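PDB 5GMT: alginate lyase from Aplysia kurodai, which breaks the glycosidic bonds of alginate as a family 14 polysaccharide lyase, probably by beta-elimination, with specificity for polymannuronate. Local coordinates for residues 27-30 / 35-38; 52-57 / 189-194; 61-66 / 102-107. One frame throughout, in Å; residues are numbered along the deposited sequence.

Contact 1 of 3, residues 27-30 / 35-38; sequences HVST and FKPI
Lys36 reaches back to Ser29 and gives its ammonium group to two oxygens of that one residue. NZ lies 2.7 Å from Ser29 OG and 3.0 Å from the backbone oxygen, Ser29 O, and donates to both. Two oxygens of a single serine thus satisfy two of the lysine's N-H groups. The bond to the carbonyl comes in from above its plane at a C=O...N angle of 124°, a position consistent with NZ also meeting the hydroxyl. On the serine, OG stands anti to the backbone N (chi1 -177°), which puts it beside its own carbonyl and brings the two acceptors together. The lysine chain is fully extended beyond CG, so it spans the 9.3 Å between the CA atoms of Ser29 and Lys36; its CE passes 3.5 Å from Ser29 O. Within the serine's turn, Thr30 N makes a weak bond to His27 O, while His27 N is bonded to Ser25 OG. Neither Ser29 nor Lys36 is buried, and the bonds lie at the protein surface. The arrangement is a lysine tied to a one-turn helix, 28-31, across the loop that leads into edge strand 38-42 of a beta-sandwich.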
loop_
_atom_site.group_PDB
_atom_site.type_symbol
_atom_site.label_atom_id
_atom_site.label_comp_id
_atom_site.label_asym_id
_atom_site.label_seq_id
_atom_site.Cartn_x
_atom_site.Cartn_y
_atom_site.Cartn_z
ATOM N N HIS A 27 18.819 -15.031 3.589
ATOM C CA HIS A 27 18.002 -15.562 2.492
ATOM C C HIS A 27 16.684 -14.821 2.428
ATOM O O HIS A 27 15.880 -14.907 3.362
ATOM C CB HIS A 27 17.731 -17.058 2.666
ATOM C CG HIS A 27 18.966 -17.900 2.656
ATOM N ND1 HIS A 27 19.537 -18.364 1.490
ATOM C CD2 HIS A 27 19.742 -18.356 3.667
ATOM C CE1 HIS A 27 20.611 -19.073 1.784
ATOM N NE2 HIS A 27 20.759 -19.085 3.097
ATOM N N VAL A 28 16.460 -14.095 1.336
ATOM C CA VAL A 28 15.282 -13.245 1.245
ATOM C C VAL A 28 14.039 -14.110 1.269
ATOM O O VAL A 28 13.037 -13.739 1.878
ATOM C CB VAL A 28 15.304 -12.355 -0.025
ATOM C CG1 VAL A 28 13.938 -11.682 -0.246
ATOM C CG2 VAL A 28 16.406 -11.304 0.103
ATOM N N SER A 29 14.120 -15.293 0.667
ATOM C CA SER A 29 12.974 -16.200 0.713
ATOM C C SER A 29 12.586 -16.562 2.148
ATOM O O SER A 29 11.408 -16.755 2.440
ATOM C CB SER A 29 13.239 -17.471 -0.084
ATOM O OG SER A 29 12.072 -18.284 -0.073
ATOM N N THR A 30 13.565 -16.627 3.049
ATOM C CA THR A 30 13.275 -16.909 4.440
ATOM C C THR A 30 12.781 -15.652 5.163
ATOM O O THR A 30 11.867 -15.718 5.985
ATOM C CB THR A 30 14.507 -17.497 5.153
ATOM O OG1 THR A 30 14.886 -18.714 4.492
ATOM C CG2 THR A 30 14.181 -17.805 6.607
ATOM N N PHE A 35 4.999 -14.112 4.831
ATOM C CA PHE A 35 4.117 -13.370 3.929
ATOM C C PHE A 35 3.498 -14.315 2.902
ATOM O O PHE A 35 2.593 -13.935 2.161
ATOM C CB PHE A 35 4.863 -12.262 3.168
ATOM C CG PHE A 35 5.351 -11.124 4.026
ATOM C CD1 PHE A 35 4.490 -10.108 4.419
ATOM C CD2 PHE A 35 6.690 -11.047 4.397
ATOM C CE1 PHE A 35 4.952 -9.045 5.190
ATOM C CE2 PHE A 35 7.164 -9.986 5.164
ATOM C CZ PHE A 35 6.298 -8.985 5.563
ATOM N N LYS A 36 4.005 -15.542 2.846
ATOM C CA LYS A 36 3.704 -16.429 1.728
ATOM C C LYS A 36 2.302 -17.035 1.838
ATOM O O LYS A 36 1.776 -17.195 2.934
ATOM C CB LYS A 36 4.772 -17.529 1.624
ATOM C CG LYS A 36 6.129 -17.034 1.128
ATOM C CD LYS A 36 7.182 -18.133 1.193
ATOM C CE LYS A 36 8.544 -17.631 0.725
ATOM N NZ LYS A 36 9.631 -18.636 0.972
ATOM N N PRO A 37 1.685 -17.368 0.693
ATOM C CA PRO A 37 2.238 -17.282 -0.666
ATOM C C PRO A 37 2.380 -15.845 -1.161
ATOM O O PRO A 37 1.517 -14.998 -0.891
ATOM C CB PRO A 37 1.219 -18.050 -1.508
ATOM C CG PRO A 37 -0.055 -17.923 -0.750
ATOM C CD PRO A 37 0.324 -17.932 0.701
ATOM N N ILE A 38 3.474 -15.585 -1.869
ATOM C CA ILE A 38 3.680 -14.293 -2.472
ATOM C C ILE A 38 3.769 -14.448 -3.982
ATOM O O ILE A 38 4.046 -15.537 -4.499
ATOM C CB ILE A 38 4.940 -13.578 -1.915
ATOM C CG1 ILE A 38 6.221 -14.282 -2.353
ATOM C CG2 ILE A 38 4.867 -13.440 -0.373
ATOM C CD1 ILE A 38 7.468 -13.607 -1.825
#

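Contact 2 of 3, residues 52-57 / 189-194; sequences KHSSSR and NKWHSI
Trp191 turns its CG anti to the carbonyl carbon (chi1 -81°), sending the indole across to His53 and Ser54, and Ser54 holds OG between its backbone N and carbonyl carbon (chi1 62°), where it comes obliquely alongside CZ2 at the indole's six-membered ring. The setting is a beta-sandwich consistent with the jelly roll of the Concanavalin clan: the tryptophan stands near the start of strand 191-199, and the loop between strands 47-50 and 58-63 comes down to it. The polar link is Trp191 NE1 to the backbone oxygen His53 O, 2.8 Å long with an N-H...O angle of 157°. The acceptor lies at the edge of the indole, close to its plane, although the nitrogen itself sits well above the plane of the carbonyl. Around this bond the contact is van der Waals packing: His53 CB lies 3.6 Å from Trp191 NE1, and Ser54 CB reaches Trp191 CZ2 obliquely, also at 3.6 Å. A leucine in place of Trp191 would probably leave His53 O without this donor and open a gap beside Ser54 CB. The imidazole of His53 leads away from the tryptophan, bonding through NE2 to Glu102 and stacking on Tyr100. The indole has another neighbour in Lys266, with which it makes a cation-pi contact. Inside the loop, Lys52 CG rests 3.6 Å above the centre of the His53 ring, and Ser54 OG donates to Ser56 O at 2.6 Å, in the carbonyl plane.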
loop_
_atom_site.group_PDB
_atom_site.type_symbol
_atom_site.label_atom_id
_atom_site.label_comp_id
_atom_site.label_asym_id
_atom_site.label_seq_id
_atom_site.Cartn_x
_atom_site.Cartn_y
_atom_site.Cartn_z
ATOM N N LYS A 52 17.527 -1.923 14.423
ATOM C CA LYS A 52 18.040 -0.603 14.776
ATOM C C LYS A 52 16.997 0.279 15.465
ATOM O O LYS A 52 17.325 1.017 16.397
ATOM C CB LYS A 52 18.584 0.121 13.538
ATOM C CG LYS A 52 18.906 1.589 13.811
ATOM C CD LYS A 52 19.499 2.284 12.604
ATOM C CE LYS A 52 20.972 1.962 12.442
ATOM N NZ LYS A 52 21.621 2.887 11.470
ATOM N N HIS A 53 15.740 0.176 15.037
ATOM C CA HIS A 53 14.697 1.073 15.539
ATOM C C HIS A 53 13.629 0.379 16.360
ATOM O O HIS A 53 12.652 1.002 16.781
ATOM C CB HIS A 53 14.039 1.804 14.359
ATOM C CG HIS A 53 14.997 2.639 13.571
ATOM N ND1 HIS A 53 15.613 3.753 14.095
ATOM C CD2 HIS A 53 15.455 2.516 12.302
ATOM C CE1 HIS A 53 16.406 4.287 13.183
ATOM N NE2 HIS A 53 16.331 3.554 12.088
ATOM N N SER A 54 13.808 -0.910 16.613
ATOM C CA SER A 54 12.768 -1.656 17.298
ATOM C C SER A 54 13.270 -2.989 17.830
ATOM O O SER A 54 14.152 -3.624 17.238
ATOM C CB SER A 54 11.591 -1.889 16.348
ATOM O OG SER A 54 12.018 -2.655 15.238
ATOM N N SER A 55 12.700 -3.412 18.951
ATOM C CA SER A 55 13.015 -4.716 19.515
ATOM C C SER A 55 12.643 -5.823 18.545
ATOM O O SER A 55 13.400 -6.778 18.353
ATOM C CB SER A 55 12.294 -4.905 20.846
ATOM O OG SER A 55 12.665 -3.878 21.746
ATOM N N SER A 56 11.471 -5.696 17.934
ATOM C CA SER A 56 11.056 -6.630 16.897
ATOM C C SER A 56 11.935 -6.415 15.674
ATOM O O SER A 56 12.119 -5.279 15.243
ATOM C CB SER A 56 9.577 -6.436 16.541
ATOM O OG SER A 56 8.729 -6.830 17.607
ATOM N N ARG A 57 12.505 -7.490 15.138
ATOM C CA ARG A 57 13.325 -7.369 13.939
ATOM C C ARG A 57 12.438 -7.025 12.753
ATOM O O ARG A 57 11.519 -7.764 12.422
ATOM C CB ARG A 57 14.101 -8.660 13.655
ATOM C CG ARG A 57 14.971 -8.574 12.400
ATOM C CD ARG A 57 16.030 -9.678 12.353
ATOM N NE ARG A 57 17.072 -9.440 13.349
ATOM C CZ ARG A 57 18.179 -8.743 13.109
ATOM N NH1 ARG A 57 18.397 -8.234 11.902
ATOM N NH2 ARG A 57 19.074 -8.566 14.069
ATOM N N ASN A 189 12.491 10.146 10.239
ATOM C CA ASN A 189 13.092 9.617 11.467
ATOM C C ASN A 189 12.090 9.321 12.573
ATOM O O ASN A 189 12.376 9.507 13.765
ATOM C CB ASN A 189 14.173 10.587 11.967
ATOM C CG ASN A 189 15.299 10.765 10.956
ATOM O OD1 ASN A 189 15.720 9.802 10.308
ATOM N ND2 ASN A 189 15.764 12.002 10.788
ATOM N N LYS A 190 10.916 8.832 12.177
ATOM C CA LYS A 190 9.888 8.445 13.132
ATOM C C LYS A 190 9.186 7.164 12.709
ATOM O O LYS A 190 9.083 6.881 11.519
ATOM C CB LYS A 190 8.846 9.551 13.272
ATOM C CG LYS A 190 9.264 10.717 14.154
ATOM C CD LYS A 190 8.059 11.621 14.393
ATOM C CE LYS A 190 8.333 12.653 15.478
ATOM N NZ LYS A 190 8.550 12.004 16.798
ATOM N N TRP A 191 8.684 6.421 13.688
ATOM C CA TRP A 191 7.759 5.330 13.433
ATOM C C TRP A 191 6.386 5.911 13.150
ATOM O O TRP A 191 6.006 6.933 13.734
ATOM C CB TRP A 191 7.669 4.380 14.628
ATOM C CG TRP A 191 8.779 3.387 14.720
ATOM C CD1 TRP A 191 9.811 3.384 15.618
ATOM C CD2 TRP A 191 8.964 2.234 13.891
ATOM N NE1 TRP A 191 10.627 2.300 15.396
ATOM C CE2 TRP A 191 10.129 1.577 14.340
ATOM C CE3 TRP A 191 8.253 1.695 12.809
ATOM C CZ2 TRP A 191 10.608 0.410 13.744
ATOM C CZ3 TRP A 191 8.725 0.540 12.212
ATOM C CH2 TRP A 191 9.892 -0.096 12.678
ATOM N N HIS A 192 5.641 5.247 12.271
ATOM C CA HIS A 192 4.244 5.589 12.010
ATOM C C HIS A 192 3.407 4.335 12.106
ATOM O O HIS A 192 3.794 3.299 11.564
ATOM C CB HIS A 192 4.063 6.210 10.625
ATOM C CG HIS A 192 4.916 7.408 10.387
ATOM N ND1 HIS A 192 6.288 7.333 10.272
ATOM C CD2 HIS A 192 4.596 8.718 10.258
ATOM C CE1 HIS A 192 6.775 8.544 10.074
ATOM N NE2 HIS A 192 5.770 9.403 10.061
ATOM N N SER A 193 2.275 4.407 12.794
ATOM C CA SER A 193 1.331 3.300 12.727
ATOM C C SER A 193 0.334 3.644 11.640
ATOM O O SER A 193 -0.192 4.762 11.592
ATOM C CB SER A 193 0.635 3.056 14.066
ATOM O OG SER A 193 1.524 2.428 14.967
ATOM N N ILE A 194 0.097 2.683 10.753
ATOM C CA ILE A 194 -0.750 2.923 9.592
ATOM C C ILE A 194 -1.912 1.942 9.612
ATOM O O ILE A 194 -1.706 0.748 9.837
ATOM C CB ILE A 194 0.051 2.774 8.283
ATOM C CG1 ILE A 194 1.122 3.872 8.204
ATOM C CG2 ILE A 194 -0.879 2.819 7.076
ATOM C CD1 ILE A 194 1.807 3.958 6.844
#

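Contact 3 of 3, residues 61-66 / 102-107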
loop_
_atom_site.group_PDB
_atom_site.type_symbol
_atom_site.label_atom_id
_atom_site.label_comp_id
_atom_site.label_asym_id
_atom_site.label_seq_id
_atom_site.Cartn_x
_atom_site.Cartn_y
_atom_site.Cartn_z
ATOM N N ILE A 61 13.908 -2.024 3.930
ATOM C CA ILE A 61 14.049 -1.765 2.508
ATOM C C ILE A 61 15.004 -0.597 2.293
ATOM O O ILE A 61 14.831 0.477 2.879
ATOM C CB ILE A 61 12.687 -1.428 1.847
ATOM C CG1 ILE A 61 11.629 -2.484 2.194
ATOM C CG2 ILE A 61 12.869 -1.256 0.336
ATOM C CD1 ILE A 61 11.971 -3.899 1.728
ATOM N N PHE A 62 15.994 -0.813 1.432
ATOM C CA PHE A 62 16.988 0.187 1.107
ATOM C C PHE A 62 16.693 0.823 -0.255
ATOM O O PHE A 62 16.475 0.112 -1.232
ATOM C CB PHE A 62 18.376 -0.456 1.116
ATOM C CG PHE A 62 19.449 0.397 0.521
ATOM C CD1 PHE A 62 19.708 1.657 1.034
ATOM C CD2 PHE A 62 20.215 -0.068 -0.533
ATOM C CE1 PHE A 62 20.712 2.446 0.507
ATOM C CE2 PHE A 62 21.221 0.714 -1.075
ATOM C CZ PHE A 62 21.472 1.970 -0.552
ATOM N N TYR A 63 16.658 2.157 -0.299
ATOM C CA TYR A 63 16.551 2.891 -1.549
ATOM C C TYR A 63 17.837 3.669 -1.754
ATOM O O TYR A 63 18.134 4.621 -1.020
ATOM C CB TYR A 63 15.363 3.868 -1.566
ATOM C CG TYR A 63 14.105 3.412 -0.861
ATOM C CD1 TYR A 63 13.003 2.928 -1.578
ATOM C CD2 TYR A 63 14.003 3.492 0.523
ATOM C CE1 TYR A 63 11.856 2.525 -0.918
ATOM C CE2 TYR A 63 12.873 3.088 1.185
ATOM C CZ TYR A 63 11.795 2.611 0.462
ATOM O OH TYR A 63 10.669 2.222 1.132
ATOM N N GLU A 64 18.595 3.265 -2.755
ATOM C CA GLU A 64 19.846 3.924 -3.057
ATOM C C GLU A 64 19.602 5.346 -3.545
ATOM O O GLU A 64 18.621 5.599 -4.239
ATOM C CB GLU A 64 20.589 3.121 -4.108
ATOM C CG GLU A 64 22.000 3.536 -4.331
ATOM C CD GLU A 64 22.843 2.349 -4.735
ATOM O OE1 GLU A 64 23.896 2.132 -4.090
ATOM O OE2 GLU A 64 22.428 1.628 -5.678
ATOM N N LYS A 65 20.494 6.262 -3.180
ATOM C CA LYS A 65 20.462 7.620 -3.711
ATOM C C LYS A 65 20.366 7.562 -5.226
ATOM O O LYS A 65 21.091 6.797 -5.868
ATOM C CB LYS A 65 21.712 8.393 -3.265
ATOM C CG LYS A 65 21.746 9.848 -3.712
ATOM C CD LYS A 65 22.894 10.594 -3.038
ATOM C CE LYS A 65 22.890 12.070 -3.450
ATOM N NZ LYS A 65 23.889 12.856 -2.669
ATOM N N GLY A 66 19.422 8.305 -5.802
ATOM C CA GLY A 66 19.270 8.325 -7.249
ATOM C C GLY A 66 18.272 7.311 -7.793
ATOM O O GLY A 66 17.929 7.332 -8.973
ATOM N N GLU A 102 13.772 6.436 7.466
ATOM C CA GLU A 102 15.108 6.873 7.878
ATOM C C GLU A 102 15.813 7.641 6.767
ATOM O O GLU A 102 16.064 7.096 5.687
ATOM C CB GLU A 102 15.948 5.666 8.301
ATOM C CG GLU A 102 17.355 6.037 8.720
ATOM C CD GLU A 102 18.191 4.815 9.013
ATOM O OE1 GLU A 102 17.723 3.964 9.800
ATOM O OE2 GLU A 102 19.301 4.701 8.445
ATOM N N ASN A 103 16.119 8.910 7.049
ATOM C CA ASN A 103 16.834 9.805 6.133
ATOM C C ASN A 103 16.020 10.196 4.891
ATOM O O ASN A 103 16.557 10.284 3.788
ATOM C CB ASN A 103 18.167 9.188 5.703
ATOM C CG ASN A 103 19.189 10.234 5.313
ATOM O OD1 ASN A 103 19.180 11.342 5.843
ATOM N ND2 ASN A 103 20.057 9.899 4.372
ATOM N N PHE A 104 14.726 10.439 5.091
ATOM C CA PHE A 104 13.854 10.968 4.043
ATOM C C PHE A 104 13.757 12.492 4.174
ATOM O O PHE A 104 13.408 12.984 5.246
ATOM C CB PHE A 104 12.453 10.351 4.139
ATOM C CG PHE A 104 12.367 8.929 3.632
ATOM C CD1 PHE A 104 13.033 7.905 4.279
ATOM C CD2 PHE A 104 11.586 8.621 2.524
ATOM C CE1 PHE A 104 12.941 6.598 3.815
ATOM C CE2 PHE A 104 11.491 7.311 2.053
ATOM C CZ PHE A 104 12.167 6.307 2.703
ATOM N N GLY A 105 14.036 13.239 3.105
ATOM C CA GLY A 105 14.413 12.685 1.815
ATOM C C GLY A 105 13.252 12.151 0.987
ATOM O O GLY A 105 13.429 11.193 0.246
ATOM N N PHE A 106 12.070 12.755 1.103
ATOM C CA PHE A 106 10.876 12.202 0.438
ATOM C C PHE A 106 10.849 12.480 -1.063
ATOM O O PHE A 106 10.053 11.882 -1.795
ATOM C CB PHE A 106 9.595 12.750 1.080
ATOM C CG PHE A 106 9.365 12.258 2.487
ATOM C CD1 PHE A 106 8.845 10.994 2.713
ATOM C CD2 PHE A 106 9.675 13.061 3.584
ATOM C CE1 PHE A 106 8.629 10.539 4.001
ATOM C CE2 PHE A 106 9.463 12.610 4.878
ATOM C CZ PHE A 106 8.944 11.350 5.092
ATOM N N GLY A 107 11.724 13.371 -1.523
ATOM C CA GLY A 107 11.762 13.732 -2.935
ATOM C C GLY A 107 10.401 14.244 -3.392
ATOM O O GLY A 107 9.816 15.128 -2.760
#
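The backbones of Tyr63 and Phe104 stand well apart, their CA atoms 10.2 Å from one another, the first ending strand 58-63 and the second in the loop after strand 92-102. The rings alone close that distance. They form an offset edge-to-face pair, with the edge of Phe104 toward the face of Tyr63, planes at 84° and centroids 5.7 Å apart. The phenylalanine touches with its far corner: Phe104 CZ comes within 3.6 Å of Tyr63 CE2 and 4.0 Å of Tyr63 CD2, near one side of the tyrosine ring and not over its centre. In Phe104, CG stands anti to the carbonyl carbon (chi1 -76°), which swings the ring from the loop toward the strand. On the opposite face of Tyr63, Ile61 CG2 lies 4.0 Å above the plane, offset toward the rim, so the phenol ring is held between an aliphatic group and an aromatic one. Phe104 is backed in turn by Phe106, whose ring has Phe104 CB 3.6 Å above its centre. A cis peptide joins Phe104 to Gly105; a beta carbon on that glycine would run into Asn103 O. The buried Tyr63 hydroxyl is satisfied by Thr246 OG1 and Ser263 OG. Ser263 belongs to strand 261-272, which pairs with strand 58-63 in the same sheet, and Thr246 to strand 238-247 of the other, so Tyr63 spans the interior of the sandwich while Phe104 comes in from the connecting loop.

From the N terminus, contact 1 comes first and closes a short loop of four residues just before strand 38-42; it is finished before the others begin. Contact 2 opens in the loop 52-57 and closes only at 189-194, spanning 131 residues. Contact 3, joining 61-66 to 102-107, is nested inside that span. Contacts 2 and 3 reach the same sheet and meet directly through the His53-Glu102 pair. Together they tie the surroundings of strand 58-63 to strands 92-102 and 191-199. Contact 1 stands apart, its nearest atoms about 8 Å from contact 3, beside the edge of the second sheet.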